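Local atomic coordinates of ecto-NAD+ glycohydrolase (CD38 molecule) (Bos taurus, PDB entry 3GC6), a protein that belongs to the CD38 family of ectoenzymes, disulfide-rich proteins that combine a mainly helical part with a parallel beta-sheet part. Residues A[23-28]-A[46-51]; A[18-23]-A[116-121]; A[70-75]-A[151-156]. The protein carries 1 engineered substitution. One frame throughout, in Å; residues are numbered along the deposited sequence.

Contact 1 (A[23-28]-A[46-51]); sequences IIQERC and AIRQAF
The guanidinium of R48 turns its edge to Q25, whose CA lies in the guanidinium plane, while Q25 CG approaches obliquely. The F51 ring likewise meets the CD1 methyl of I24 obliquely, with CE1 and CD1 4.1 Å apart, and around it also stand three aromatic rings: F20 and W120 edge-to-face, F149 at a shallow angle. The R48 chain is extended as far as its third torsion and bends there (chi3 61°), which lays the group alongside Q25, the two chains pointing the same way. The 3.1 Å between R48 NH2 and Q25 CG is short for a nitrogen against a methylene; because R48 is modelled in two conformers, this closeness is doubtful evidence of tight packing. No hydrogen bond links the two segments, and R48 NH1 instead bonds Q45 OE1 of the second subunit. The rest of the contact is apolar. I24 sends its CG2 past the R48 chain, 4.0 Å from R48 CG, the two side chains sliding by in opposite directions. One turn further on, C28 SG rests 4.2 Å from I47 CD1, and the C28–C44 disulfide ties this end of the pair covalently. The helices run roughly antiparallel, with short axes 9.6 Å apart at 145°, forming a disulfide-linked helical hairpin of helices 20-35 and 44-55. Helix 110-115 packs on I24, C28 and I47 through L114, helix 69-74 lies against I47, A50 and F51, and the second subunit borders the R48 side.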
loop_
_atom_site.group_PDB
_atom_site.type_symbol
_atom_site.label_atom_id
_atom_site.label_comp_id
_atom_site.label_asym_id
_atom_site.label_seq_id
_atom_site.Cartn_x
_atom_site.Cartn_y
_atom_site.Cartn_z
ATOM N N ILE A 23 -3.442 -13.857 -9.266
ATOM C CA ILE A 23 -2.673 -14.223 -8.094
ATOM C C ILE A 23 -1.654 -13.130 -7.772
ATOM O O ILE A 23 -1.506 -12.737 -6.609
ATOM C CB ILE A 23 -1.963 -15.576 -8.296
ATOM C CG1 ILE A 23 -3.013 -16.683 -8.422
ATOM C CG2 ILE A 23 -1.001 -15.874 -7.148
ATOM C CD1 ILE A 23 -2.467 -17.989 -8.986
ATOM N N ILE A 24 -0.933 -12.661 -8.794
ATOM C CA ILE A 24 0.041 -11.589 -8.588
ATOM C C ILE A 24 -0.615 -10.381 -7.931
ATOM O O ILE A 24 -0.137 -9.870 -6.914
ATOM C CB ILE A 24 0.671 -11.147 -9.915
ATOM C CG1 ILE A 24 1.511 -12.292 -10.471
ATOM C CG2 ILE A 24 1.503 -9.894 -9.708
ATOM C CD1 ILE A 24 2.638 -12.717 -9.555
ATOM N N GLN A 25 -1.731 -9.963 -8.523
ATOM C CA GLN A 25 -2.497 -8.780 -8.086
ATOM C C GLN A 25 -2.884 -8.943 -6.634
ATOM O O GLN A 25 -2.627 -8.061 -5.802
ATOM C CB GLN A 25 -3.780 -8.628 -8.926
ATOM C CG GLN A 25 -4.747 -7.514 -8.397
ATOM C CD GLN A 25 -5.926 -8.030 -7.555
ATOM O OE1 GLN A 25 -6.102 -7.648 -6.386
ATOM N NE2 GLN A 25 -6.748 -8.891 -8.157
ATOM N N GLU A 26 -3.503 -10.073 -6.312
ATOM C CA GLU A 26 -3.985 -10.276 -4.962
ATOM C C GLU A 26 -2.802 -10.286 -3.976
ATOM O O GLU A 26 -2.872 -9.697 -2.887
ATOM C CB GLU A 26 -4.798 -11.563 -4.817
ATOM C CG GLU A 26 -6.160 -11.554 -5.524
ATOM C CD GLU A 26 -6.913 -12.856 -5.321
ATOM O OE1 GLU A 26 -6.316 -13.838 -4.825
ATOM O OE2 GLU A 26 -8.109 -12.903 -5.682
ATOM N N ARG A 27 -1.732 -10.989 -4.331
ATOM C CA ARG A 27 -0.576 -11.075 -3.431
ATOM C C ARG A 27 0.062 -9.703 -3.214
ATOM O O ARG A 27 0.517 -9.385 -2.111
ATOM C CB ARG A 27 0.445 -12.085 -3.969
ATOM C CG ARG A 27 -0.023 -13.514 -3.821
ATOM C CD ARG A 27 1.034 -14.476 -4.339
ATOM N NE ARG A 27 0.666 -15.868 -4.087
ATOM C CZ ARG A 27 1.475 -16.908 -4.301
ATOM N NH1 ARG A 27 2.685 -16.729 -4.813
ATOM N NH2 ARG A 27 1.045 -18.143 -3.990
ATOM N N CYS A 28 0.112 -8.889 -4.253
ATOM C CA CYS A 28 0.729 -7.577 -4.117
ATOM C C CYS A 28 -0.072 -6.697 -3.145
ATOM O O CYS A 28 0.499 -6.043 -2.265
ATOM C CB CYS A 28 0.843 -6.905 -5.473
ATOM S SG CYS A 28 1.947 -5.501 -5.469
ATOM N N ALA A 46 1.202 -1.258 -11.500
ATOM C CA ALA A 46 2.430 -1.114 -12.278
ATOM C C ALA A 46 3.345 -2.332 -12.123
ATOM O O ALA A 46 3.983 -2.770 -13.083
ATOM C CB ALA A 46 3.188 0.171 -11.942
ATOM N N ILE A 47 3.456 -2.844 -10.893
ATOM C CA ILE A 47 4.270 -4.052 -10.647
ATOM C C ILE A 47 3.755 -5.259 -11.450
ATOM O O ILE A 47 4.542 -5.980 -12.109
ATOM C CB ILE A 47 4.363 -4.340 -9.126
ATOM C CG1 ILE A 47 5.306 -3.315 -8.494
ATOM C CG2 ILE A 47 4.902 -5.733 -8.882
ATOM C CD1 ILE A 47 5.145 -3.200 -6.949
ATOM N N ARG A 48 2.446 -5.494 -11.415
ATOM C CA ARG A 48 1.873 -6.588 -12.193
ATOM C C ARG A 48 2.149 -6.368 -13.683
ATOM O O ARG A 48 2.559 -7.288 -14.399
ATOM C CB ARG A 48 0.362 -6.707 -11.963
ATOM C CG ARG A 48 -0.289 -7.862 -12.700
ATOM C CD ARG A 48 -1.782 -7.940 -12.367
ATOM N NE ARG A 48 -2.481 -6.713 -12.770
ATOM C CZ ARG A 48 -3.092 -5.872 -11.932
ATOM N NH1 ARG A 48 -3.690 -4.785 -12.403
ATOM N NH2 ARG A 48 -3.117 -6.110 -10.630
ATOM N N GLN A 49 1.905 -5.149 -14.157
ATOM C CA GLN A 49 2.085 -4.893 -15.586
ATOM C C GLN A 49 3.560 -5.117 -15.996
ATOM O O GLN A 49 3.826 -5.703 -17.065
ATOM C CB GLN A 49 1.600 -3.482 -15.937
ATOM C CG GLN A 49 0.069 -3.422 -15.899
ATOM C CD GLN A 49 -0.463 -2.016 -16.031
ATOM O OE1 GLN A 49 0.282 -1.058 -15.879
ATOM N NE2 GLN A 49 -1.760 -1.888 -16.312
ATOM N N ALA A 50 4.497 -4.663 -15.153
ATOM C CA ALA A 50 5.937 -4.852 -15.428
ATOM C C ALA A 50 6.314 -6.339 -15.401
ATOM O O ALA A 50 7.147 -6.783 -16.195
ATOM C CB ALA A 50 6.795 -4.074 -14.421
ATOM N N PHE A 51 5.743 -7.092 -14.458
ATOM C CA PHE A 51 6.042 -8.527 -14.366
ATOM C C PHE A 51 5.624 -9.195 -15.674
ATOM O O PHE A 51 6.402 -9.944 -16.299
ATOM C CB PHE A 51 5.259 -9.101 -13.157
ATOM C CG PHE A 51 5.895 -10.317 -12.531
ATOM C CD1 PHE A 51 5.890 -10.467 -11.149
ATOM C CD2 PHE A 51 6.489 -11.303 -13.305
ATOM C CE1 PHE A 51 6.485 -11.593 -10.538
ATOM C CE2 PHE A 51 7.083 -12.429 -12.700
ATOM C CZ PHE A 51 7.079 -12.565 -11.313
#

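Contact 2 (A[18-23]-A[116-121]); sequences ADFQKI and DGLRWC
F20 and W120 form the tight half of this contact, their rings meeting obliquely with planes 39° apart. F20 CE1 comes within 3.6 Å of W120 CE3, and F20 CZ stands over one face of the indole, displaced toward its rim. In return, W120 CB sits over a face of the phenyl ring, 4.2 Å from the F20 ring centroid and 19° off its normal, a CH-pi contact. The first torsion of F20 sets CG anti to the backbone N (chi1 179°), extending the ring from the helix start toward the loop. L118 fills the next position: its CD1 is wedged between F20 and I23, 3.7 Å from F20 CE1 and 3.8 Å from I23 CG2. The backbone takes part as well, with R119 O 3.9 Å from F20 CD1. In the fold, the first turn of helix 20-35 is laid here against the irregular segment that follows helix 110-115. D19 holds the N-cap position, yet its side chain makes no capping bond; its carbonyl accepts the backbone N-H of I23, starting the helix. The loop is held independently by the C121–C134 disulfide and by a backbone hydrogen bond between R119 and T17, and the buried indole donates from NE1 to Y68 OH. The outer side is much looser. R119 directs its CB away from the helix, its nearest side-chain approach to the 18-23 segment is R119 CB to F20 CD1, 6.9 Å, and it is exposed and modelled in two conformers. I23 marks the transition: its CG2 is packed on L118, whereas the residue as a whole remains partly accessible to solvent.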
loop_
_atom_site.group_PDB
_atom_site.type_symbol
_atom_site.label_atom_id
_atom_site.label_comp_id
_atom_site.label_asym_id
_atom_site.label_seq_id
_atom_site.Cartn_x
_atom_site.Cartn_y
_atom_site.Cartn_z
ATOM N N ALA A 18 -2.431 -21.297 -13.447
ATOM C CA ALA A 18 -3.657 -20.713 -13.962
ATOM C C ALA A 18 -3.967 -19.413 -13.219
ATOM O O ALA A 18 -3.737 -19.319 -12.005
ATOM C CB ALA A 18 -4.838 -21.708 -13.820
ATOM N N ASP A 19 -4.490 -18.413 -13.932
ATOM C CA ASP A 19 -4.873 -17.128 -13.323
ATOM C C ASP A 19 -3.723 -16.422 -12.618
ATOM O O ASP A 19 -3.907 -15.753 -11.598
ATOM C CB ASP A 19 -6.058 -17.328 -12.399
ATOM C CG ASP A 19 -7.314 -17.601 -13.211
ATOM O OD1 ASP A 19 -7.760 -16.676 -13.905
ATOM O OD2 ASP A 19 -7.778 -18.728 -13.217
ATOM N N PHE A 20 -2.539 -16.578 -13.199
ATOM C CA PHE A 20 -1.322 -15.946 -12.669
ATOM C C PHE A 20 -1.515 -14.473 -12.386
ATOM O O PHE A 20 -1.102 -13.970 -11.325
ATOM C CB PHE A 20 -0.219 -16.121 -13.729
ATOM C CG PHE A 20 1.098 -15.509 -13.362
ATOM C CD1 PHE A 20 1.983 -16.171 -12.504
ATOM C CD2 PHE A 20 1.453 -14.288 -13.893
ATOM C CE1 PHE A 20 3.229 -15.588 -12.193
ATOM C CE2 PHE A 20 2.682 -13.720 -13.598
ATOM C CZ PHE A 20 3.545 -14.368 -12.726
ATOM N N GLN A 21 -2.155 -13.764 -13.305
ATOM C CA GLN A 21 -2.314 -12.325 -13.161
ATOM C C GLN A 21 -3.166 -11.955 -11.954
ATOM O O GLN A 21 -2.900 -10.952 -11.299
ATOM C CB GLN A 21 -2.928 -11.734 -14.427
ATOM C CG GLN A 21 -2.141 -12.071 -15.677
ATOM C CD GLN A 21 -2.692 -13.236 -16.458
ATOM O OE1 GLN A 21 -3.111 -14.259 -15.900
ATOM N NE2 GLN A 21 -2.686 -13.093 -17.791
ATOM N N LYS A 22 -4.196 -12.752 -11.676
ATOM C CA LYS A 22 -5.041 -12.524 -10.498
ATOM C C LYS A 22 -4.226 -12.781 -9.238
ATOM O O LYS A 22 -4.305 -12.017 -8.258
ATOM C CB LYS A 22 -6.265 -13.425 -10.497
ATOM C CG LYS A 22 -7.149 -13.192 -9.247
ATOM C CD LYS A 22 -8.303 -14.154 -9.193
ATOM C CE LYS A 22 -7.906 -15.455 -8.570
ATOM N NZ LYS A 22 -9.115 -16.140 -8.054
ATOM N N ILE A 23 -3.442 -13.857 -9.266
ATOM C CA ILE A 23 -2.673 -14.223 -8.094
ATOM C C ILE A 23 -1.654 -13.130 -7.772
ATOM O O ILE A 23 -1.506 -12.737 -6.609
ATOM C CB ILE A 23 -1.963 -15.576 -8.296
ATOM C CG1 ILE A 23 -3.013 -16.683 -8.422
ATOM C CG2 ILE A 23 -1.001 -15.874 -7.148
ATOM C CD1 ILE A 23 -2.467 -17.989 -8.986
ATOM N N ASP A 116 6.474 -16.739 -5.277
ATOM C CA ASP A 116 6.763 -17.995 -4.587
ATOM C C ASP A 116 5.751 -19.066 -4.977
ATOM O O ASP A 116 4.533 -18.839 -4.865
ATOM C CB ASP A 116 6.667 -17.759 -3.074
ATOM C CG ASP A 116 7.283 -18.898 -2.251
ATOM O OD1 ASP A 116 8.004 -19.741 -2.792
ATOM O OD2 ASP A 116 7.033 -18.902 -1.031
ATOM N N GLY A 117 6.263 -20.218 -5.419
ATOM C CA GLY A 117 5.391 -21.341 -5.762
ATOM C C GLY A 117 4.710 -21.269 -7.113
ATOM O O GLY A 117 4.039 -22.240 -7.509
ATOM N N LEU A 118 4.870 -20.156 -7.831
ATOM C CA LEU A 118 4.217 -20.017 -9.133
ATOM C C LEU A 118 5.124 -20.461 -10.292
ATOM O O LEU A 118 6.360 -20.589 -10.147
ATOM C CB LEU A 118 3.767 -18.582 -9.392
ATOM C CG LEU A 118 2.976 -17.930 -8.260
ATOM C CD1 LEU A 118 2.457 -16.540 -8.680
ATOM C CD2 LEU A 118 1.801 -18.839 -7.861
ATOM N N ARG A 119 4.475 -20.699 -11.433
ATOM C CA ARG A 119 5.135 -21.018 -12.695
ATOM C C ARG A 119 4.642 -20.029 -13.735
ATOM O O ARG A 119 3.488 -19.610 -13.701
ATOM C CB ARG A 119 4.763 -22.441 -13.130
ATOM C CG ARG A 119 5.110 -23.513 -12.107
ATOM C CD ARG A 119 6.603 -23.535 -11.876
ATOM N NE ARG A 119 7.044 -24.570 -10.946
ATOM C CZ ARG A 119 7.325 -25.818 -11.298
ATOM N NH1 ARG A 119 7.204 -26.195 -12.568
ATOM N NH2 ARG A 119 7.730 -26.691 -10.382
ATOM N N TRP A 120 5.518 -19.644 -14.661
ATOM C CA TRP A 120 5.061 -18.826 -15.754
ATOM C C TRP A 120 5.994 -18.884 -16.925
ATOM O O TRP A 120 7.205 -19.110 -16.786
ATOM C CB TRP A 120 4.896 -17.375 -15.307
ATOM C CG TRP A 120 6.212 -16.693 -14.860
ATOM C CD1 TRP A 120 7.054 -15.955 -15.625
ATOM C CD2 TRP A 120 6.787 -16.721 -13.542
ATOM N NE1 TRP A 120 8.129 -15.491 -14.876
ATOM C CE2 TRP A 120 7.982 -15.955 -13.589
ATOM C CE3 TRP A 120 6.417 -17.322 -12.336
ATOM C CZ2 TRP A 120 8.791 -15.766 -12.479
ATOM C CZ3 TRP A 120 7.214 -17.120 -11.223
ATOM C CH2 TRP A 120 8.383 -16.344 -11.302
ATOM N N CYS A 121 5.394 -18.710 -18.087
ATOM C CA CYS A 121 6.138 -18.540 -19.338
ATOM C C CYS A 121 5.153 -18.027 -20.383
ATOM O O CYS A 121 3.929 -18.166 -20.211
ATOM C CB CYS A 121 6.816 -19.853 -19.778
ATOM S SG CYS A 121 5.670 -21.221 -20.281
#

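Contact 3 (A[70-75]-A[151-156]); sequences SLINLA and EVLSER
I72 meets three residues of the 151-156 helix in turn, beginning with V152. Their branches reach toward each other tip to tip: I72 CD1 lies 3.7 Å from V152 CG2 and 3.8 Å from V152 CG1, so the terminal methyl is set against both valine methyls. I72 CG1 stands beside its own backbone N (chi1 -82°), which carries CD1 to V152 and leaves CG2 for R156. I72 is modelled in two conformers, and these distances apply to one of them. L153 follows, its CB directed past the other helix but its CD1 turning back to within 4.2 Å of I72 CG1; it also touches P77, L106 and, like I72, L111 of helix 110-115. One turn beyond V152 comes R156. Bends at its second and third torsions fold the chain back, bringing one face of the guanidinium over the isoleucine: I72 CG2 is 3.2 Å above that plane, toward the rim, and 3.4 Å from R156 NH1. N73 OD1 lies near the guanidinium plane at its edge, but 4.5 Å from R156 NH2 is too far for a hydrogen bond. The short axes of the segments on helix 69-74 and helix 145-159 pass 11.4 Å apart at 42°, a wide spacing, spanned by I72 from one side and by V152, L153 and the folded chain of R156 from the other. With no hydrogen bond across the segments, cohesion rests on dispersion and on burial of aliphatic surface; the arginine takes part through the weakly hydrated face of its guanidinium, which leaves the in-plane N-H groups usable for polar partners or water.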
loop_
_atom_site.group_PDB
_atom_site.type_symbol
_atom_site.label_atom_id
_atom_site.label_comp_id
_atom_site.label_asym_id
_atom_site.label_seq_id
_atom_site.Cartn_x
_atom_site.Cartn_y
_atom_site.Cartn_z
ATOM N N SER A 70 13.341 -3.535 -15.014
ATOM C CA SER A 70 12.218 -2.608 -14.729
ATOM C C SER A 70 11.287 -3.078 -13.589
ATOM O O SER A 70 10.783 -2.275 -12.788
ATOM C CB SER A 70 11.406 -2.333 -15.996
ATOM O OG SER A 70 12.190 -1.640 -16.958
ATOM N N LEU A 71 11.049 -4.386 -13.523
ATOM C CA LEU A 71 10.268 -4.965 -12.430
ATOM C C LEU A 71 11.015 -4.787 -11.096
ATOM O O LEU A 71 10.424 -4.360 -10.092
ATOM C CB LEU A 71 10.053 -6.454 -12.701
ATOM C CG LEU A 71 9.283 -7.154 -11.572
ATOM C CD1 LEU A 71 7.836 -6.676 -11.402
ATOM C CD2 LEU A 71 9.324 -8.643 -11.820
ATOM N N ILE A 72 12.304 -5.124 -11.082
ATOM C CA ILE A 72 13.085 -5.021 -9.841
ATOM C C ILE A 72 13.163 -3.563 -9.368
ATOM O O ILE A 72 13.080 -3.280 -8.162
ATOM C CB ILE A 72 14.485 -5.650 -10.024
ATOM C CG1 ILE A 72 14.380 -7.168 -9.838
ATOM C CG2 ILE A 72 15.524 -5.013 -9.055
ATOM C CD1 ILE A 72 15.401 -8.007 -10.560
ATOM N N ASN A 73 13.271 -2.637 -10.319
ATOM C CA ASN A 73 13.296 -1.207 -9.974
ATOM C C ASN A 73 12.045 -0.750 -9.247
ATOM O O ASN A 73 12.101 0.163 -8.428
ATOM C CB ASN A 73 13.488 -0.322 -11.207
ATOM C CG ASN A 73 14.900 -0.363 -11.735
ATOM O OD1 ASN A 73 15.817 -0.888 -11.092
ATOM N ND2 ASN A 73 15.083 0.198 -12.934
ATOM N N LEU A 74 10.912 -1.379 -9.548
ATOM C CA LEU A 74 9.659 -1.003 -8.904
ATOM C C LEU A 74 9.558 -1.538 -7.465
ATOM O O LEU A 74 8.797 -1.002 -6.659
ATOM C CB LEU A 74 8.459 -1.503 -9.702
ATOM C CG LEU A 74 8.224 -0.793 -11.040
ATOM C CD1 LEU A 74 7.185 -1.521 -11.847
ATOM C CD2 LEU A 74 7.813 0.653 -10.806
ATOM N N ALA A 75 10.323 -2.589 -7.152
ATOM C CA ALA A 75 10.237 -3.215 -5.833
ATOM C C ALA A 75 11.510 -4.050 -5.564
ATOM O O ALA A 75 11.488 -5.277 -5.643
ATOM C CB ALA A 75 8.975 -4.076 -5.723
ATOM N N GLU A 151 17.160 -16.133 -10.304
ATOM C CA GLU A 151 18.599 -15.855 -10.347
ATOM C C GLU A 151 18.826 -14.358 -10.130
ATOM O O GLU A 151 19.651 -13.967 -9.281
ATOM C CB GLU A 151 19.174 -16.371 -11.684
ATOM C CG GLU A 151 20.429 -15.766 -12.242
ATOM C CD GLU A 151 20.508 -16.083 -13.755
ATOM O OE1 GLU A 151 20.305 -17.268 -14.119
ATOM O OE2 GLU A 151 20.699 -15.170 -14.579
ATOM N N VAL A 152 18.132 -13.491 -10.873
ATOM C CA VAL A 152 18.424 -12.077 -10.745
ATOM C C VAL A 152 17.891 -11.535 -9.412
ATOM O O VAL A 152 18.525 -10.677 -8.783
ATOM C CB VAL A 152 17.924 -11.250 -11.958
ATOM C CG1 VAL A 152 16.455 -11.358 -12.105
ATOM C CG2 VAL A 152 18.396 -9.779 -11.821
ATOM N N LEU A 153 16.740 -12.032 -8.976
ATOM C CA LEU A 153 16.255 -11.599 -7.660
ATOM C C LEU A 153 17.266 -11.982 -6.590
ATOM O O LEU A 153 17.533 -11.199 -5.665
ATOM C CB LEU A 153 14.882 -12.188 -7.312
ATOM C CG LEU A 153 14.065 -11.362 -6.307
ATOM C CD1 LEU A 153 13.613 -10.008 -6.910
ATOM C CD2 LEU A 153 12.889 -12.189 -5.805
ATOM N N SER A 154 17.791 -13.191 -6.705
ATOM C CA SER A 154 18.801 -13.690 -5.725
ATOM C C SER A 154 20.043 -12.816 -5.703
ATOM O O SER A 154 20.599 -12.505 -4.636
ATOM C CB SER A 154 19.231 -15.118 -6.087
ATOM O OG SER A 154 18.215 -16.039 -5.778
ATOM N N GLU A 155 20.529 -12.452 -6.885
ATOM C CA GLU A 155 21.718 -11.562 -6.985
ATOM C C GLU A 155 21.484 -10.246 -6.303
ATOM O O GLU A 155 22.330 -9.773 -5.533
ATOM C CB GLU A 155 22.076 -11.298 -8.455
ATOM C CG GLU A 155 22.563 -12.535 -9.170
ATOM C CD GLU A 155 23.038 -12.252 -10.593
ATOM O OE1 GLU A 155 22.649 -11.218 -11.164
ATOM O OE2 GLU A 155 23.779 -13.092 -11.151
ATOM N N ARG A 156 20.331 -9.628 -6.568
ATOM C CA ARG A 156 20.084 -8.298 -6.029
ATOM C C ARG A 156 19.912 -8.388 -4.506
ATOM O O ARG A 156 20.419 -7.550 -3.762
ATOM C CB ARG A 156 18.894 -7.651 -6.711
ATOM C CG ARG A 156 19.132 -7.394 -8.211
ATOM C CD ARG A 156 20.135 -6.250 -8.410
ATOM N NE ARG A 156 19.589 -4.988 -7.912
ATOM C CZ ARG A 156 18.920 -4.115 -8.672
ATOM N NH1 ARG A 156 18.726 -4.378 -9.958
ATOM N NH2 ARG A 156 18.439 -2.993 -8.144
#

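In the fold
Contacts 1 and 2 form one continuous region: their centres are about 10 Å apart, both use helix 20-35, they share I23, and R27 NH1 lies 2.8 Å from D116 O, a probable hydrogen bond. Along the chain, contact 1 is nested inside the loop closed by contact 2. Contact 3 opens after contact 1 closes and alternates with contact 2. Its centre is about 14 Å from that of contact 1 and about 17 Å from that of contact 2. L71 and L74 pack against helix 44-55; contact 2 is not touched. The contacts thus tie early helices to each other, to the 116-121 loop and to the later helix 145-159; none involves the parallel sheet.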